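Local coordinates for GTP-binding protein (Thermus thermophilus, PDB 2DBY) that binds guanine nucleotide, captured here as GDP, and probably acts as an ATPase that associates with the 70S ribosome and its 50S subunit, at residues A[123-128]-A[228-233]; A[47-52]-A[327-332]; A[149-154]-A[166-171]. All coordinates share one frame; numbering follows the deposited sequence.

Interaction 1 of 3, residues A[123-128]-A[228-233]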
ATOM      1  N   ASP A 123     -11.162  24.562   0.682  1.00 50.69           N
ATOM      2  CA  ASP A 123     -10.980  23.881   1.958  1.00 46.55           C
ATOM      3  C   ASP A 123     -10.727  22.389   1.724  1.00 43.58           C
ATOM      4  O   ASP A 123     -11.585  21.678   1.196  1.00 43.38           O
ATOM      5  CB  ASP A 123     -12.220  24.075   2.832  1.00 52.62           C
ATOM      6  CG  ASP A 123     -12.135  23.322   4.145  1.00 54.07           C
ATOM      7  OD1 ASP A 123     -13.085  23.419   4.948  1.00 58.23           O
ATOM      8  OD2 ASP A 123     -11.121  22.629   4.377  1.00 59.94           O
ATOM      9  N   PRO A 124      -9.542  21.896   2.118  1.00 34.43           N
ATOM     10  CA  PRO A 124      -9.223  20.480   1.929  1.00 29.84           C
ATOM     11  C   PRO A 124     -10.220  19.522   2.584  1.00 26.98           C
ATOM     12  O   PRO A 124     -10.539  18.473   2.024  1.00 23.18           O
ATOM     13  CB  PRO A 124      -7.812  20.361   2.517  1.00 29.80           C
ATOM     14  CG  PRO A 124      -7.793  21.444   3.580  1.00 34.47           C
ATOM     15  CD  PRO A 124      -8.459  22.587   2.847  1.00 35.82           C
ATOM     16  N   LEU A 125     -10.707  19.854   3.776  1.00 22.01           N
ATOM     17  CA  LEU A 125     -11.661  18.959   4.408  1.00 24.85           C
ATOM     18  C   LEU A 125     -12.923  18.797   3.534  1.00 27.98           C
ATOM     19  O   LEU A 125     -13.561  17.735   3.547  1.00 25.97           O
ATOM     20  CB  LEU A 125     -12.006  19.464   5.808  1.00 27.38           C
ATOM     21  CG  LEU A 125     -11.170  18.840   6.940  1.00 29.75           C
ATOM     22  CD1 LEU A 125      -9.679  18.909   6.605  1.00 32.81           C
ATOM     23  CD2 LEU A 125     -11.473  19.553   8.257  1.00 32.92           C
ATOM     24  N   GLU A 126     -13.254  19.829   2.751  1.00 23.90           N
ATOM     25  CA  GLU A 126     -14.434  19.779   1.886  1.00 26.69           C
ATOM     26  C   GLU A 126     -14.220  18.751   0.772  1.00 22.65           C
ATOM     27  O   GLU A 126     -15.119  17.974   0.452  1.00 18.59           O
ATOM     28  CB  GLU A 126     -14.722  21.154   1.283  1.00 35.09           C
ATOM     29  CG  GLU A 126     -16.199  21.392   1.029  1.00 48.19           C
ATOM     30  CD  GLU A 126     -16.974  21.621   2.323  1.00 56.42           C
ATOM     31  OE1 GLU A 126     -16.862  22.730   2.900  1.00 57.49           O
ATOM     32  OE2 GLU A 126     -17.685  20.688   2.767  1.00 58.04           O
ATOM     33  N   ASP A 127     -13.021  18.747   0.190  1.00 18.10           N
ATOM     34  CA  ASP A 127     -12.688  17.782  -0.851  1.00 17.21           C
ATOM     35  C   ASP A 127     -12.807  16.354  -0.305  1.00 13.51           C
ATOM     36  O   ASP A 127     -13.363  15.471  -0.965  1.00 15.72           O
ATOM     37  CB  ASP A 127     -11.247  18.002  -1.329  1.00 17.26           C
ATOM     38  CG  ASP A 127     -11.135  19.095  -2.358  1.00 25.98           C
ATOM     39  OD1 ASP A 127     -12.119  19.853  -2.538  1.00 22.26           O
ATOM     40  OD2 ASP A 127     -10.053  19.187  -2.989  1.00 21.69           O
ATOM     41  N   ALA A 128     -12.247  16.124   0.884  1.00 13.35           N
ATOM     42  CA  ALA A 128     -12.286  14.791   1.479  1.00 13.21           C
ATOM     43  C   ALA A 128     -13.738  14.333   1.659  1.00 16.26           C
ATOM     44  O   ALA A 128     -14.083  13.195   1.360  1.00 16.69           O
ATOM     45  CB  ALA A 128     -11.572  14.802   2.834  1.00 17.46           C
ATOM     46  N   ARG A 228      -5.030  16.436   9.601  1.00 12.90           N
ATOM     47  CA  ARG A 228      -4.687  15.428  10.606  1.00 13.09           C
ATOM     48  C   ARG A 228      -5.907  15.163  11.510  1.00 17.46           C
ATOM     49  O   ARG A 228      -6.186  14.011  11.876  1.00 16.30           O
ATOM     50  CB  ARG A 228      -3.485  15.877  11.466  1.00 14.50           C
ATOM     51  CG  ARG A 228      -2.173  15.959  10.684  1.00 13.68           C
ATOM     52  CD  ARG A 228      -1.000  16.262  11.575  1.00 16.98           C
ATOM     53  NE  ARG A 228       0.259  16.455  10.838  1.00 17.25           N
ATOM     54  CZ  ARG A 228       0.970  15.484  10.265  1.00 18.65           C
ATOM     55  NH1 ARG A 228       0.565  14.219  10.325  1.00 17.26           N
ATOM     56  NH2 ARG A 228       2.100  15.783   9.631  1.00 16.78           N
ATOM     57  N   ARG A 229      -6.632  16.226  11.868  1.00 16.65           N
ATOM     58  CA  ARG A 229      -7.836  16.109  12.718  1.00 15.62           C
ATOM     59  C   ARG A 229      -8.914  15.244  12.042  1.00 20.57           C
ATOM     60  O   ARG A 229      -9.493  14.331  12.670  1.00 17.70           O
ATOM     61  CB  ARG A 229      -8.370  17.522  13.035  1.00 19.33           C
ATOM     62  CG  ARG A 229      -9.748  17.609  13.696  1.00 24.61           C
ATOM     63  CD  ARG A 229      -9.928  19.003  14.369  1.00 24.26           C
ATOM     64  NE  ARG A 229      -9.611  20.146  13.491  1.00 24.98           N
ATOM     65  CZ  ARG A 229     -10.415  20.599  12.527  1.00 22.49           C
ATOM     66  NH1 ARG A 229     -11.582  20.009  12.307  1.00 24.56           N
ATOM     67  NH2 ARG A 229     -10.070  21.659  11.791  1.00 24.35           N
ATOM     68  N   LYS A 230      -9.175  15.521  10.764  1.00 16.91           N
ATOM     69  CA  LYS A 230     -10.157  14.771   9.988  1.00 17.36           C
ATOM     70  C   LYS A 230      -9.685  13.339   9.802  1.00 17.43           C
ATOM     71  O   LYS A 230     -10.493  12.408   9.803  1.00 18.10           O
ATOM     72  CB  LYS A 230     -10.348  15.390   8.600  1.00 20.87           C
ATOM     73  CG  LYS A 230     -11.337  14.640   7.721  1.00 24.84           C
ATOM     74  CD  LYS A 230     -12.768  14.871   8.180  1.00 37.31           C
ATOM     75  CE  LYS A 230     -13.780  14.458   7.113  1.00 43.60           C
ATOM     76  NZ  LYS A 230     -13.588  15.201   5.831  1.00 45.70           N
ATOM     77  N   ALA A 231      -8.386  13.164   9.606  1.00 17.09           N
ATOM     78  CA  ALA A 231      -7.830  11.821   9.426  1.00 18.86           C
ATOM     79  C   ALA A 231      -8.146  10.959  10.645  1.00 18.73           C
ATOM     80  O   ALA A 231      -8.474   9.764  10.520  1.00 16.36           O
ATOM     81  CB  ALA A 231      -6.298  11.887   9.223  1.00 16.45           C
ATOM     82  N   LEU A 232      -8.060  11.550  11.828  1.00 16.22           N
ATOM     83  CA  LEU A 232      -8.316  10.763  13.035  1.00 17.62           C
ATOM     84  C   LEU A 232      -9.761  10.293  13.075  1.00 19.32           C
ATOM     85  O   LEU A 232     -10.029   9.165  13.497  1.00 18.85           O
ATOM     86  CB  LEU A 232      -7.984  11.573  14.292  1.00 19.87           C
ATOM     87  CG  LEU A 232      -7.868  10.750  15.569  1.00 25.69           C
ATOM     88  CD1 LEU A 232      -6.756   9.705  15.388  1.00 25.21           C
ATOM     89  CD2 LEU A 232      -7.560  11.677  16.759  1.00 29.99           C
ATOM     90  N   GLU A 233     -10.677  11.133  12.597  1.00 16.12           N
ATOM     91  CA  GLU A 233     -12.103  10.790  12.571  1.00 19.40           C
ATOM     92  C   GLU A 233     -12.417   9.763  11.509  1.00 20.34           C
ATOM     93  O   GLU A 233     -13.300   8.929  11.677  1.00 20.76           O
ATOM     94  CB  GLU A 233     -12.961  12.024  12.296  1.00 22.46           C
ATOM     95  CG  GLU A 233     -12.839  13.091  13.347  1.00 22.78           C
ATOM     96  CD  GLU A 233     -13.757  14.256  13.080  1.00 33.55           C
ATOM     97  OE1 GLU A 233     -13.925  15.087  13.992  1.00 34.17           O
ATOM     98  OE2 GLU A 233     -14.309  14.345  11.962  1.00 33.30           O
TER
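L125 and K230 pack side by side through their aliphatic parts, their side chains sliding past each other in opposite directions. The branch point CG of L125 lies 3.9 Å from CB of K230, with L125 CD1 just beyond on the same methylene. The other methyl, L125 CD2, meets R229, whose NH1 stands 4.1 Å away; this exposed arginine bends at chi3 and crosses the leucine at about a right angle.

The far end of the lysine reaches further. K230 sets CG anti to its backbone N (chi1 179°) and then bends at chi2 and chi4, which carries NZ over to the first turn of the opposite helix. There NZ lies 3.6 Å from A128 CB and 3.4 Å from the carbonyl O of L125. At the head of that helix D123 forms an Asx turn, its OD2 accepting from L125 N at 2.9 Å, from above the carboxylate plane.

Helices 124-156 and 222-234 run roughly parallel here, their short segments 27° apart, within the G domain. P124 and D127 rest on strand 102-108, A231 on strand 237-241, while Y206 of strand 204-209 touches A128, K230 and A231.

Interaction 2 of 3, residues A[47-52]-A[327-332]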
ATOM      1  N   ASP A  47      15.625   0.440  -0.060  1.00 17.36           N
ATOM      2  CA  ASP A  47      15.783  -0.366   1.147  1.00 18.27           C
ATOM      3  C   ASP A  47      17.273  -0.615   1.380  1.00 17.88           C
ATOM      4  O   ASP A  47      17.920  -1.358   0.626  1.00 17.57           O
ATOM      5  CB  ASP A  47      15.016  -1.682   0.972  1.00 16.76           C
ATOM      6  CG  ASP A  47      14.986  -2.530   2.243  1.00 19.96           C
ATOM      7  OD1 ASP A  47      14.094  -3.400   2.343  1.00 20.00           O
ATOM      8  OD2 ASP A  47      15.852  -2.342   3.135  1.00 20.60           O
ATOM      9  N   GLU A  48      17.815   0.050   2.403  1.00 17.99           N
ATOM     10  CA  GLU A  48      19.233  -0.074   2.740  1.00 19.37           C
ATOM     11  C   GLU A  48      19.635  -1.494   3.127  1.00 17.36           C
ATOM     12  O   GLU A  48      20.814  -1.854   3.043  1.00 14.99           O
ATOM     13  CB  GLU A  48      19.587   0.881   3.897  1.00 20.21           C
ATOM     14  CG  GLU A  48      19.683   2.338   3.497  1.00 26.19           C
ATOM     15  CD  GLU A  48      20.881   2.600   2.623  1.00 32.09           C
ATOM     16  OE1 GLU A  48      22.027   2.479   3.112  1.00 35.49           O
ATOM     17  OE2 GLU A  48      20.682   2.909   1.439  1.00 34.03           O
ATOM     18  N   ARG A  49      18.674  -2.303   3.566  1.00 15.68           N
ATOM     19  CA  ARG A  49      19.006  -3.676   3.941  1.00 18.55           C
ATOM     20  C   ARG A  49      19.513  -4.429   2.715  1.00 20.31           C
ATOM     21  O   ARG A  49      20.304  -5.367   2.828  1.00 16.73           O
ATOM     22  CB  ARG A  49      17.781  -4.369   4.541  1.00 12.59           C
ATOM     23  CG  ARG A  49      17.325  -3.722   5.849  1.00 16.75           C
ATOM     24  CD  ARG A  49      15.987  -4.281   6.331  1.00 17.50           C
ATOM     25  NE  ARG A  49      14.890  -3.958   5.403  1.00 18.94           N
ATOM     26  CZ  ARG A  49      13.623  -4.317   5.585  1.00 19.22           C
ATOM     27  NH1 ARG A  49      13.279  -4.999   6.659  1.00 21.39           N
ATOM     28  NH2 ARG A  49      12.698  -4.014   4.675  1.00 19.19           N
ATOM     29  N   LEU A  50      19.078  -4.011   1.528  1.00 17.38           N
ATOM     30  CA  LEU A  50      19.562  -4.666   0.323  1.00 14.40           C
ATOM     31  C   LEU A  50      21.074  -4.459   0.205  1.00 18.22           C
ATOM     32  O   LEU A  50      21.805  -5.376  -0.172  1.00 16.59           O
ATOM     33  CB  LEU A  50      18.897  -4.073  -0.918  1.00 16.00           C
ATOM     34  CG  LEU A  50      17.428  -4.429  -1.094  1.00 15.81           C
ATOM     35  CD1 LEU A  50      16.858  -3.572  -2.236  1.00 17.77           C
ATOM     36  CD2 LEU A  50      17.309  -5.931  -1.447  1.00 18.62           C
ATOM     37  N   TYR A  51      21.539  -3.246   0.495  1.00 15.82           N
ATOM     38  CA  TYR A  51      22.965  -2.948   0.387  1.00 13.82           C
ATOM     39  C   TYR A  51      23.761  -3.611   1.494  1.00 17.89           C
ATOM     40  O   TYR A  51      24.917  -3.996   1.283  1.00 20.76           O
ATOM     41  CB  TYR A  51      23.192  -1.434   0.405  1.00 16.14           C
ATOM     42  CG  TYR A  51      22.651  -0.810  -0.856  1.00 23.00           C
ATOM     43  CD1 TYR A  51      23.179  -1.166  -2.097  1.00 26.26           C
ATOM     44  CD2 TYR A  51      21.538   0.030  -0.824  1.00 32.41           C
ATOM     45  CE1 TYR A  51      22.613  -0.716  -3.282  1.00 32.39           C
ATOM     46  CE2 TYR A  51      20.959   0.487  -2.009  1.00 38.19           C
ATOM     47  CZ  TYR A  51      21.503   0.103  -3.232  1.00 37.77           C
ATOM     48  OH  TYR A  51      20.922   0.511  -4.414  1.00 46.43           O
ATOM     49  N   ALA A  52      23.141  -3.744   2.660  1.00 18.06           N
ATOM     50  CA  ALA A  52      23.778  -4.396   3.798  1.00 19.78           C
ATOM     51  C   ALA A  52      24.014  -5.871   3.419  1.00 19.97           C
ATOM     52  O   ALA A  52      25.092  -6.410   3.661  1.00 20.33           O
ATOM     53  CB  ALA A  52      22.881  -4.297   5.044  1.00 16.05           C
ATOM     54  N   ILE A 327      16.057 -16.789   8.074  1.00 22.98           N
ATOM     55  CA  ILE A 327      16.864 -16.077   9.051  1.00 22.01           C
ATOM     56  C   ILE A 327      16.656 -14.586   8.837  1.00 20.53           C
ATOM     57  O   ILE A 327      16.572 -14.131   7.699  1.00 21.27           O
ATOM     58  CB  ILE A 327      18.382 -16.434   8.897  1.00 22.87           C
ATOM     59  CG1 ILE A 327      19.225 -15.622   9.893  1.00 22.13           C
ATOM     60  CG2 ILE A 327      18.841 -16.169   7.449  1.00 22.69           C
ATOM     61  CD1 ILE A 327      20.729 -15.909   9.819  1.00 24.26           C
ATOM     62  N   PRO A 328      16.509 -13.819   9.926  1.00 22.46           N
ATOM     63  CA  PRO A 328      16.318 -12.364   9.876  1.00 22.14           C
ATOM     64  C   PRO A 328      17.521 -11.778   9.149  1.00 22.73           C
ATOM     65  O   PRO A 328      18.657 -12.193   9.385  1.00 20.26           O
ATOM     66  CB  PRO A 328      16.309 -11.970  11.333  1.00 21.39           C
ATOM     67  CG  PRO A 328      15.733 -13.174  12.009  1.00 19.52           C
ATOM     68  CD  PRO A 328      16.367 -14.328  11.300  1.00 23.06           C
ATOM     69  N   TRP A 329      17.292 -10.800   8.280  1.00 19.14           N
ATOM     70  CA  TRP A 329      18.394 -10.247   7.515  1.00 17.68           C
ATOM     71  C   TRP A 329      19.541  -9.752   8.384  1.00 17.73           C
ATOM     72  O   TRP A 329      20.701  -9.882   8.007  1.00 18.83           O
ATOM     73  CB  TRP A 329      17.910  -9.080   6.636  1.00 17.66           C
ATOM     74  CG  TRP A 329      17.615  -7.853   7.446  1.00 15.49           C
ATOM     75  CD1 TRP A 329      16.464  -7.582   8.137  1.00 15.50           C
ATOM     76  CD2 TRP A 329      18.510  -6.771   7.722  1.00 14.15           C
ATOM     77  NE1 TRP A 329      16.586  -6.408   8.824  1.00 15.02           N
ATOM     78  CE2 TRP A 329      17.835  -5.886   8.589  1.00 14.42           C
ATOM     79  CE3 TRP A 329      19.823  -6.465   7.328  1.00 16.50           C
ATOM     80  CZ2 TRP A 329      18.421  -4.715   9.072  1.00 20.57           C
ATOM     81  CZ3 TRP A 329      20.408  -5.286   7.814  1.00 16.46           C
ATOM     82  CH2 TRP A 329      19.702  -4.436   8.674  1.00 16.71           C
ATOM     83  N   ASP A 330      19.212  -9.180   9.535  1.00 18.16           N
ATOM     84  CA  ASP A 330      20.240  -8.627  10.404  1.00 22.19           C
ATOM     85  C   ASP A 330      21.136  -9.709  10.994  1.00 21.44           C
ATOM     86  O   ASP A 330      22.322  -9.472  11.242  1.00 20.91           O
ATOM     87  CB  ASP A 330      19.615  -7.810  11.531  1.00 22.87           C
ATOM     88  CG  ASP A 330      18.532  -8.563  12.260  1.00 25.41           C
ATOM     89  OD1 ASP A 330      18.521  -8.552  13.509  1.00 27.69           O
ATOM     90  OD2 ASP A 330      17.681  -9.157  11.586  1.00 29.18           O
ATOM     91  N   LYS A 331      20.571 -10.894  11.201  1.00 22.40           N
ATOM     92  CA  LYS A 331      21.347 -11.999  11.756  1.00 23.21           C
ATOM     93  C   LYS A 331      22.201 -12.617  10.654  1.00 22.96           C
ATOM     94  O   LYS A 331      23.286 -13.141  10.921  1.00 22.00           O
ATOM     95  CB  LYS A 331      20.418 -13.059  12.371  1.00 23.41           C
ATOM     96  CG  LYS A 331      19.553 -12.563  13.516  1.00 26.51           C
ATOM     97  CD  LYS A 331      20.354 -11.914  14.634  1.00 29.79           C
ATOM     98  CE  LYS A 331      21.260 -12.910  15.371  1.00 31.18           C
ATOM     99  NZ  LYS A 331      22.046 -12.237  16.458  1.00 31.10           N
ATOM    100  N   LEU A 332      21.722 -12.583   9.411  1.00 19.19           N
ATOM    101  CA  LEU A 332      22.528 -13.117   8.321  1.00 19.36           C
ATOM    102  C   LEU A 332      23.726 -12.170   8.152  1.00 19.42           C
ATOM    103  O   LEU A 332      24.862 -12.600   7.921  1.00 19.30           O
ATOM    104  CB  LEU A 332      21.723 -13.183   7.012  1.00 18.32           C
ATOM    105  CG  LEU A 332      22.412 -13.821   5.802  1.00 20.03           C
ATOM    106  CD1 LEU A 332      22.941 -15.229   6.178  1.00 22.80           C
ATOM    107  CD2 LEU A 332      21.401 -13.918   4.638  1.00 17.80           C
TER
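R49 lays its aliphatic chain across one face of the W329 indole, the two side chains crossing at about a right angle. CG of R49 sits 3.4 Å above the ring plane, and CD makes a CH-pi contact 3.5 Å from the centroid of the five-membered ring. W329 reaches this position with CG between its own backbone N and carbonyl carbon (chi1 73°); D330 CB backs the opposite face. Beside the arginine, A52 CB touches W329 CZ3 at 3.8 Å.

The contact joins the G domain, through helix 48-57, to the C-terminal region, probably a ubiquitin-like TGS domain, where strand 323-328 passes into helix 329-335. D47 is the N-cap of helix 48-57, OD2 accepting from R49 N at 2.9 Å. The same carboxylate holds the guanidinium side-on: R49 NE points almost straight (170°) at the syn lone pair of D47 OD2, and R49 NH2 bonds D47 OD1 at 2.8 Å. A bend at chi3 turns the guanidinium plane nearly upright, 83° from the indole. Replacing W329 by an alanine is likely to leave the R49 methylenes and A52 CB without the indole and open a gap between the two helices. R49 NH1 bridges onward to D358.

Interaction 3 of 3, residues A[149-154]-A[166-171]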
ATOM      1  N   ARG A 149     -30.496  -9.963   0.768  1.00 23.34           N
ATOM      2  CA  ARG A 149     -30.017 -11.276   0.366  1.00 21.41           C
ATOM      3  C   ARG A 149     -29.581 -12.136   1.545  1.00 22.86           C
ATOM      4  O   ARG A 149     -29.965 -13.302   1.628  1.00 20.67           O
ATOM      5  CB  ARG A 149     -28.839 -11.145  -0.609  1.00 29.10           C
ATOM      6  CG  ARG A 149     -29.233 -10.891  -2.057  1.00 39.06           C
ATOM      7  CD  ARG A 149     -29.120 -12.186  -2.855  1.00 46.86           C
ATOM      8  NE  ARG A 149     -29.915 -13.252  -2.252  1.00 53.28           N
ATOM      9  CZ  ARG A 149     -29.774 -14.546  -2.520  1.00 56.36           C
ATOM     10  NH1 ARG A 149     -28.857 -14.956  -3.387  1.00 60.97           N
ATOM     11  NH2 ARG A 149     -30.550 -15.433  -1.912  1.00 57.97           N
ATOM     12  N   LEU A 150     -28.786 -11.573   2.455  1.00 18.78           N
ATOM     13  CA  LEU A 150     -28.308 -12.328   3.620  1.00 18.09           C
ATOM     14  C   LEU A 150     -29.422 -12.765   4.564  1.00 18.06           C
ATOM     15  O   LEU A 150     -29.347 -13.850   5.162  1.00 20.78           O
ATOM     16  CB  LEU A 150     -27.268 -11.499   4.399  1.00 15.91           C
ATOM     17  CG  LEU A 150     -25.906 -11.394   3.698  1.00 14.18           C
ATOM     18  CD1 LEU A 150     -25.041 -10.331   4.395  1.00 13.81           C
ATOM     19  CD2 LEU A 150     -25.194 -12.743   3.744  1.00 18.78           C
ATOM     20  N   ARG A 151     -30.440 -11.931   4.730  1.00 18.76           N
ATOM     21  CA  ARG A 151     -31.537 -12.283   5.626  1.00 24.26           C
ATOM     22  C   ARG A 151     -32.257 -13.511   5.071  1.00 27.07           C
ATOM     23  O   ARG A 151     -32.708 -14.370   5.825  1.00 23.70           O
ATOM     24  CB  ARG A 151     -32.517 -11.125   5.772  1.00 27.88           C
ATOM     25  CG  ARG A 151     -33.356 -11.200   7.055  1.00 30.62           C
ATOM     26  CD  ARG A 151     -34.342 -10.051   7.128  1.00 29.21           C
ATOM     27  NE  ARG A 151     -33.703  -8.755   6.915  1.00 30.92           N
ATOM     28  CZ  ARG A 151     -32.896  -8.162   7.790  1.00 34.91           C
ATOM     29  NH1 ARG A 151     -32.630  -8.745   8.954  1.00 28.13           N
ATOM     30  NH2 ARG A 151     -32.340  -6.992   7.492  1.00 28.49           N
ATOM     31  N   LYS A 152     -32.353 -13.605   3.749  1.00 25.31           N
ATOM     32  CA  LYS A 152     -33.005 -14.767   3.143  1.00 26.98           C
ATOM     33  C   LYS A 152     -32.095 -15.994   3.258  1.00 27.51           C
ATOM     34  O   LYS A 152     -32.548 -17.080   3.608  1.00 27.87           O
ATOM     35  CB  LYS A 152     -33.331 -14.492   1.670  1.00 36.21           C
ATOM     36  CG  LYS A 152     -34.814 -14.284   1.388  1.00 43.15           C
ATOM     37  CD  LYS A 152     -35.595 -15.578   1.598  1.00 52.96           C
ATOM     38  CE  LYS A 152     -37.098 -15.384   1.398  1.00 54.83           C
ATOM     39  NZ  LYS A 152     -37.841 -16.677   1.531  1.00 59.49           N
ATOM     40  N   GLU A 153     -30.805 -15.812   2.994  1.00 20.22           N
ATOM     41  CA  GLU A 153     -29.842 -16.911   3.058  1.00 21.05           C
ATOM     42  C   GLU A 153     -29.632 -17.465   4.471  1.00 24.58           C
ATOM     43  O   GLU A 153     -29.418 -18.668   4.656  1.00 24.11           O
ATOM     44  CB  GLU A 153     -28.479 -16.464   2.516  1.00 25.55           C
ATOM     45  CG  GLU A 153     -28.492 -15.947   1.091  1.00 28.16           C
ATOM     46  CD  GLU A 153     -27.099 -15.588   0.594  1.00 34.01           C
ATOM     47  OE1 GLU A 153     -26.939 -15.446  -0.639  1.00 34.20           O
ATOM     48  OE2 GLU A 153     -26.172 -15.451   1.431  1.00 30.51           O
ATOM     49  N   ALA A 154     -29.661 -16.580   5.462  1.00 20.55           N
ATOM     50  CA  ALA A 154     -29.448 -16.985   6.851  1.00 21.03           C
ATOM     51  C   ALA A 154     -30.586 -17.872   7.366  1.00 21.32           C
ATOM     52  O   ALA A 154     -30.369 -18.761   8.196  1.00 23.40           O
ATOM     53  CB  ALA A 154     -29.304 -15.744   7.732  1.00 24.25           C
ATOM     54  N   ALA A 166     -23.218  -8.555  11.016  1.00 14.75           N
ATOM     55  CA  ALA A 166     -22.148  -7.577  10.778  1.00 11.22           C
ATOM     56  C   ALA A 166     -22.703  -6.469   9.871  1.00 14.90           C
ATOM     57  O   ALA A 166     -22.468  -5.273  10.086  1.00 12.61           O
ATOM     58  CB  ALA A 166     -20.965  -8.265  10.107  1.00 15.96           C
ATOM     59  N   ALA A 167     -23.418  -6.877   8.828  1.00 13.27           N
ATOM     60  CA  ALA A 167     -24.007  -5.918   7.894  1.00 13.85           C
ATOM     61  C   ALA A 167     -24.980  -4.967   8.622  1.00 12.21           C
ATOM     62  O   ALA A 167     -25.012  -3.765   8.326  1.00 11.70           O
ATOM     63  CB  ALA A 167     -24.729  -6.666   6.752  1.00 17.05           C
ATOM     64  N   GLU A 168     -25.761  -5.495   9.570  1.00 14.52           N
ATOM     65  CA  GLU A 168     -26.715  -4.653  10.328  1.00 12.94           C
ATOM     66  C   GLU A 168     -25.943  -3.551  11.052  1.00 12.21           C
ATOM     67  O   GLU A 168     -26.372  -2.395  11.085  1.00 13.01           O
ATOM     68  CB  GLU A 168     -27.459  -5.486  11.401  1.00 17.68           C
ATOM     69  CG  GLU A 168     -28.376  -6.630  10.930  1.00 24.90           C
ATOM     70  CD  GLU A 168     -29.725  -6.160  10.418  1.00 24.91           C
ATOM     71  OE1 GLU A 168     -30.602  -7.031  10.183  1.00 20.98           O
ATOM     72  OE2 GLU A 168     -29.910  -4.932  10.242  1.00 24.22           O
ATOM     73  N   GLY A 169     -24.801  -3.922  11.636  1.00 10.57           N
ATOM     74  CA  GLY A 169     -24.003  -2.956  12.388  1.00 11.85           C
ATOM     75  C   GLY A 169     -23.371  -1.927  11.480  1.00 12.98           C
ATOM     76  O   GLY A 169     -23.400  -0.737  11.770  1.00  9.68           O
ATOM     77  N   LEU A 170     -22.797  -2.386  10.379  1.00 11.68           N
ATOM     78  CA  LEU A 170     -22.177  -1.477   9.415  1.00 10.85           C
ATOM     79  C   LEU A 170     -23.218  -0.521   8.866  1.00 10.76           C
ATOM     80  O   LEU A 170     -22.928   0.635   8.634  1.00 12.91           O
ATOM     81  CB  LEU A 170     -21.529  -2.291   8.278  1.00 10.92           C
ATOM     82  CG  LEU A 170     -20.215  -2.976   8.714  1.00 11.00           C
ATOM     83  CD1 LEU A 170     -19.871  -4.126   7.797  1.00 13.02           C
ATOM     84  CD2 LEU A 170     -19.098  -1.931   8.742  1.00 13.13           C
ATOM     85  N   TYR A 171     -24.444  -0.999   8.656  1.00  9.87           N
ATOM     86  CA  TYR A 171     -25.463  -0.106   8.108  1.00 13.44           C
ATOM     87  C   TYR A 171     -25.759   1.063   9.065  1.00 12.62           C
ATOM     88  O   TYR A 171     -25.941   2.192   8.627  1.00 14.23           O
ATOM     89  CB  TYR A 171     -26.732  -0.885   7.792  1.00 12.71           C
ATOM     90  CG  TYR A 171     -27.679  -0.122   6.889  1.00 13.96           C
ATOM     91  CD1 TYR A 171     -27.330   0.177   5.573  1.00 16.94           C
ATOM     92  CD2 TYR A 171     -28.939   0.271   7.345  1.00 18.02           C
ATOM     93  CE1 TYR A 171     -28.224   0.848   4.727  1.00 15.76           C
ATOM     94  CE2 TYR A 171     -29.823   0.937   6.520  1.00 19.21           C
ATOM     95  CZ  TYR A 171     -29.462   1.219   5.216  1.00 16.03           C
ATOM     96  OH  TYR A 171     -30.344   1.866   4.390  1.00 19.20           O
TER
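The helical segments 149-154 and 166-171 run roughly antiparallel and come nearest at L150 and A167, whose CA atoms are 8.8 Å apart, and side chains bridge the gap. On the inner side L150 CD1 meets A167 CB at 4.4 Å, a loose apolar touch between two buried residues. F192 of helix 187-195 packs on both of them, and L163 and L164 also pack on the leucine.

Nearer the solvent, R151 and E168 form a salt bridge. The guanidinium approaches end-on, and NH1 and NH2 both converge on one carboxylate oxygen, OE1. The bond from R151 NH1 to E168 OE1 is the shorter and straighter, 2.9 Å at 155°, and arrives nearly along the C-O direction of the acceptor. R151 NH2 reaches the same E168 OE1 at 3.2 Å, from above the carboxylate plane. Seen from the arginine, the oxygen lies in the guanidinium plane, whereas the two flat groups are turned 47° against each other. R151 extends with CG anti to its backbone N and bends at chi3; E168 folds at chi2 (-78°), and the two side chains cross at about a right angle.

An apolar inner pair flanked by an ionic pair at the margin is an arrangement familiar from coiled coils, consistent with the coiled coil predicted for residues 133-167, which takes in the turn of this antiparallel helical hairpin.

From the N terminus, the chain first lays down 47-52 at the start of helix 48-57, which waits for 327-332 to close interaction 2, the longest of the three loops. Inside it, helix 124-156 begins with 123-128, whose partner 228-233 closes interaction 1. Nested within that loop is interaction 3, where the chain turns back after 149-154 and meets itself at 166-171. None of the loops cross. Interaction 1 fastens the start of helix 124-156 to helix 222-234, and interaction 3, its centre about 30 Å from that of interaction 1, joins the two arms of the hairpin that this helix forms with helix 161-175. Interaction 2 lies across the chain's centre from both, tying the G domain to the C-terminal region.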